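Local coordinates for hypothetical membrane protein (Corynebacterium glutamicum, PDB 6JSA) that binds heme in its C-terminal domain and probably takes part in heme transfer during heme uptake, at residues Q19-R23 with G24-N28. Sequence-based numbering, arbitrary orientation.
Sequences QNYIR and GSIAN. With HEM (protoporphyrin IX containing Fe), chain B.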
# COMPACT_ATOMS: atom_id res chain seq x y z
N GLN A 19 -8.26 -9.98 -2.01
CA GLN A 19 -8.96 -10.25 -0.75
C GLN A 19 -9.94 -11.40 -0.91
O GLN A 19 -10.02 -12.29 -0.05
CB GLN A 19 -9.75 -9.02 -0.31
CG GLN A 19 -8.94 -7.86 0.21
CD GLN A 19 -9.85 -6.69 0.56
OE1 GLN A 19 -11.00 -6.88 0.93
NE2 GLN A 19 -9.34 -5.48 0.41
N ASN A 20 -10.73 -11.37 -1.98
CA ASN A 20 -11.77 -12.37 -2.15
C ASN A 20 -11.16 -13.74 -2.43
O ASN A 20 -11.72 -14.75 -2.01
CB ASN A 20 -12.74 -11.94 -3.25
CG ASN A 20 -13.46 -10.65 -2.90
OD1 ASN A 20 -13.58 -10.30 -1.72
ND2 ASN A 20 -13.97 -9.95 -3.91
N TYR A 21 -10.02 -13.76 -3.12
CA TYR A 21 -9.29 -15.01 -3.31
C TYR A 21 -8.76 -15.54 -1.98
O TYR A 21 -8.94 -16.72 -1.65
CB TYR A 21 -8.15 -14.76 -4.30
CG TYR A 21 -7.06 -15.79 -4.27
CD1 TYR A 21 -7.29 -17.09 -4.70
CD2 TYR A 21 -5.79 -15.47 -3.82
CE1 TYR A 21 -6.29 -18.03 -4.68
CE2 TYR A 21 -4.77 -16.39 -3.79
CZ TYR A 21 -5.04 -17.68 -4.22
OH TYR A 21 -4.05 -18.60 -4.18
N ILE A 22 -8.11 -14.67 -1.19
CA ILE A 22 -7.54 -15.11 0.08
C ILE A 22 -8.62 -15.73 0.97
O ILE A 22 -8.41 -16.78 1.59
CB ILE A 22 -6.84 -13.94 0.78
CG1 ILE A 22 -5.54 -13.58 0.06
CG2 ILE A 22 -6.60 -14.26 2.26
CD1 ILE A 22 -4.44 -14.63 0.17
N ARG A 23 -9.78 -15.08 1.05
CA ARG A 23 -10.85 -15.54 1.93
C ARG A 23 -11.75 -16.58 1.29
O ARG A 23 -12.63 -17.12 1.97
CB ARG A 23 -11.68 -14.34 2.41
CG ARG A 23 -10.85 -13.34 3.21
CD ARG A 23 -11.69 -12.41 4.07
NE ARG A 23 -12.35 -11.36 3.30
CZ ARG A 23 -13.02 -10.35 3.85
NH1 ARG A 23 -13.10 -10.25 5.18
NH2 ARG A 23 -13.60 -9.44 3.08
N GLY A 24 -11.52 -16.90 0.01
CA GLY A 24 -12.38 -17.80 -0.73
C GLY A 24 -12.00 -19.26 -0.54
O GLY A 24 -11.13 -19.63 0.26
N SER A 25 -12.66 -20.11 -1.32
CA SER A 25 -12.61 -21.56 -1.15
C SER A 25 -11.44 -22.22 -1.86
O SER A 25 -11.31 -23.45 -1.78
CB SER A 25 -13.93 -22.19 -1.59
OG SER A 25 -14.25 -21.82 -2.92
N ILE A 26 -10.59 -21.45 -2.54
CA ILE A 26 -9.39 -22.00 -3.16
C ILE A 26 -8.19 -21.78 -2.23
O ILE A 26 -7.50 -22.73 -1.85
CB ILE A 26 -9.16 -21.42 -4.56
CG1 ILE A 26 -10.27 -21.90 -5.50
CG2 ILE A 26 -7.77 -21.79 -5.07
CD1 ILE A 26 -10.30 -21.22 -6.86
N ALA A 27 -7.94 -20.53 -1.85
CA ALA A 27 -6.86 -20.28 -0.91
C ALA A 27 -7.20 -20.75 0.50
O ALA A 27 -6.29 -21.13 1.24
CB ALA A 27 -6.51 -18.79 -0.90
N ASN A 28 -8.48 -20.71 0.87
CA ASN A 28 -8.92 -21.03 2.23
C ASN A 28 -8.04 -20.33 3.27
O ASN A 28 -7.57 -20.93 4.24
CB ASN A 28 -8.98 -22.54 2.47
CG ASN A 28 -9.89 -23.23 1.49
OD1 ASN A 28 -9.44 -23.95 0.60
ND2 ASN A 28 -11.19 -23.00 1.64
CHA HEM B . -5.00 -17.11 -7.86
CHB HEM B . -3.75 -21.68 -6.92
CHC HEM B . -0.14 -20.10 -4.11
CHD HEM B . -1.15 -15.55 -5.37
C1A HEM B . -5.00 -18.48 -7.82
C2A HEM B . -5.98 -19.34 -8.45
C3A HEM B . -5.64 -20.61 -8.20
C4A HEM B . -4.42 -20.58 -7.41
CMA HEM B . -6.39 -21.89 -8.65
CAA HEM B . -7.21 -18.83 -9.21
CBA HEM B . -8.21 -18.42 -8.12
CGA HEM B . -9.46 -17.81 -8.70
O1A HEM B . -9.43 -17.34 -9.86
O2A HEM B . -10.49 -17.77 -7.99
C1B HEM B . -2.70 -21.66 -6.03
C2B HEM B . -2.12 -22.80 -5.35
C3B HEM B . -1.12 -22.37 -4.58
C4B HEM B . -1.04 -20.93 -4.74
CMB HEM B . -2.63 -24.24 -5.56
CAB HEM B . -0.16 -23.14 -3.64
CBB HEM B . -0.24 -24.44 -3.34
C1C HEM B . -0.07 -18.73 -4.23
C2C HEM B . 0.96 -17.89 -3.65
C3C HEM B . 0.68 -16.63 -3.96
C4C HEM B . -0.52 -16.63 -4.79
CMC HEM B . 2.14 -18.39 -2.79
CAC HEM B . 1.51 -15.40 -3.54
CBC HEM B . 0.92 -14.26 -3.14
C1D HEM B . -2.26 -15.59 -6.17
C2D HEM B . -2.88 -14.44 -6.78
C3D HEM B . -3.94 -14.86 -7.46
C4D HEM B . -4.04 -16.29 -7.30
CMD HEM B . -2.38 -12.99 -6.64
CAD HEM B . -4.93 -13.98 -8.26
CBD HEM B . -6.11 -13.65 -7.33
CGD HEM B . -7.05 -12.71 -8.03
O1D HEM B . -7.93 -13.17 -8.79
O2D HEM B . -6.93 -11.47 -7.81
NA HEM B . -4.05 -19.27 -7.19
NB HEM B . -2.02 -20.53 -5.62
NC HEM B . -0.96 -17.93 -4.92
ND HEM B . -2.99 -16.71 -6.51
FE HEM B . -2.68 -18.59 -5.81
O HOH W 1 -10.08 -18.70 -2.95
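Ala27 sets its methyl over one face of the Tyr21 ring, a CH-pi contact with CB 4.0 Å from the ring centroid and displaced toward the rim on the CZ side. The opposite face of the same ring lies against the porphyrin, so the phenol is sandwiched between the loop and the heme. At its edge, near the ring plane, Ile26 adds a looser apolar touch, CG2 to Tyr21 CE1 at 4.1 Å. Tyr21 leaves the helix with CG anti to its backbone N (chi1 161°), which sends the phenol out to the iron: OH binds FE at 2.1 Å. That oxygen is also hydrogen-bonded to NE2 of His72, a residue whose side chain packs on Ile26 and Ala27 as well; the hydrogen bond probably tunes the electron density the oxygen offers the metal.

This is the axial heme site of the HtaA domain, built where helix 16-23 runs out into the loop before strand 30-34. Gly24 makes the turn. Its N donates to Tyr21 O over 3.1 Å, an i to i-3 bond. A water gives that oxygen a second partner, donating to Tyr21 O at 2.6 Å and accepting from Ile26 N, and so links the carbonyl of Tyr21 to the backbone of Ile26. Farther round, Asn28 N bonds back to Gly24 O, and within this turn Ala27 CB comes to 3.3 Å from Tyr21 O. Ile26 also reaches from the loop to the heme with both branches: CG2 lies by the heme methyl CMA, while CD1 lies along the propionate, 3.6 Å from heme O2A.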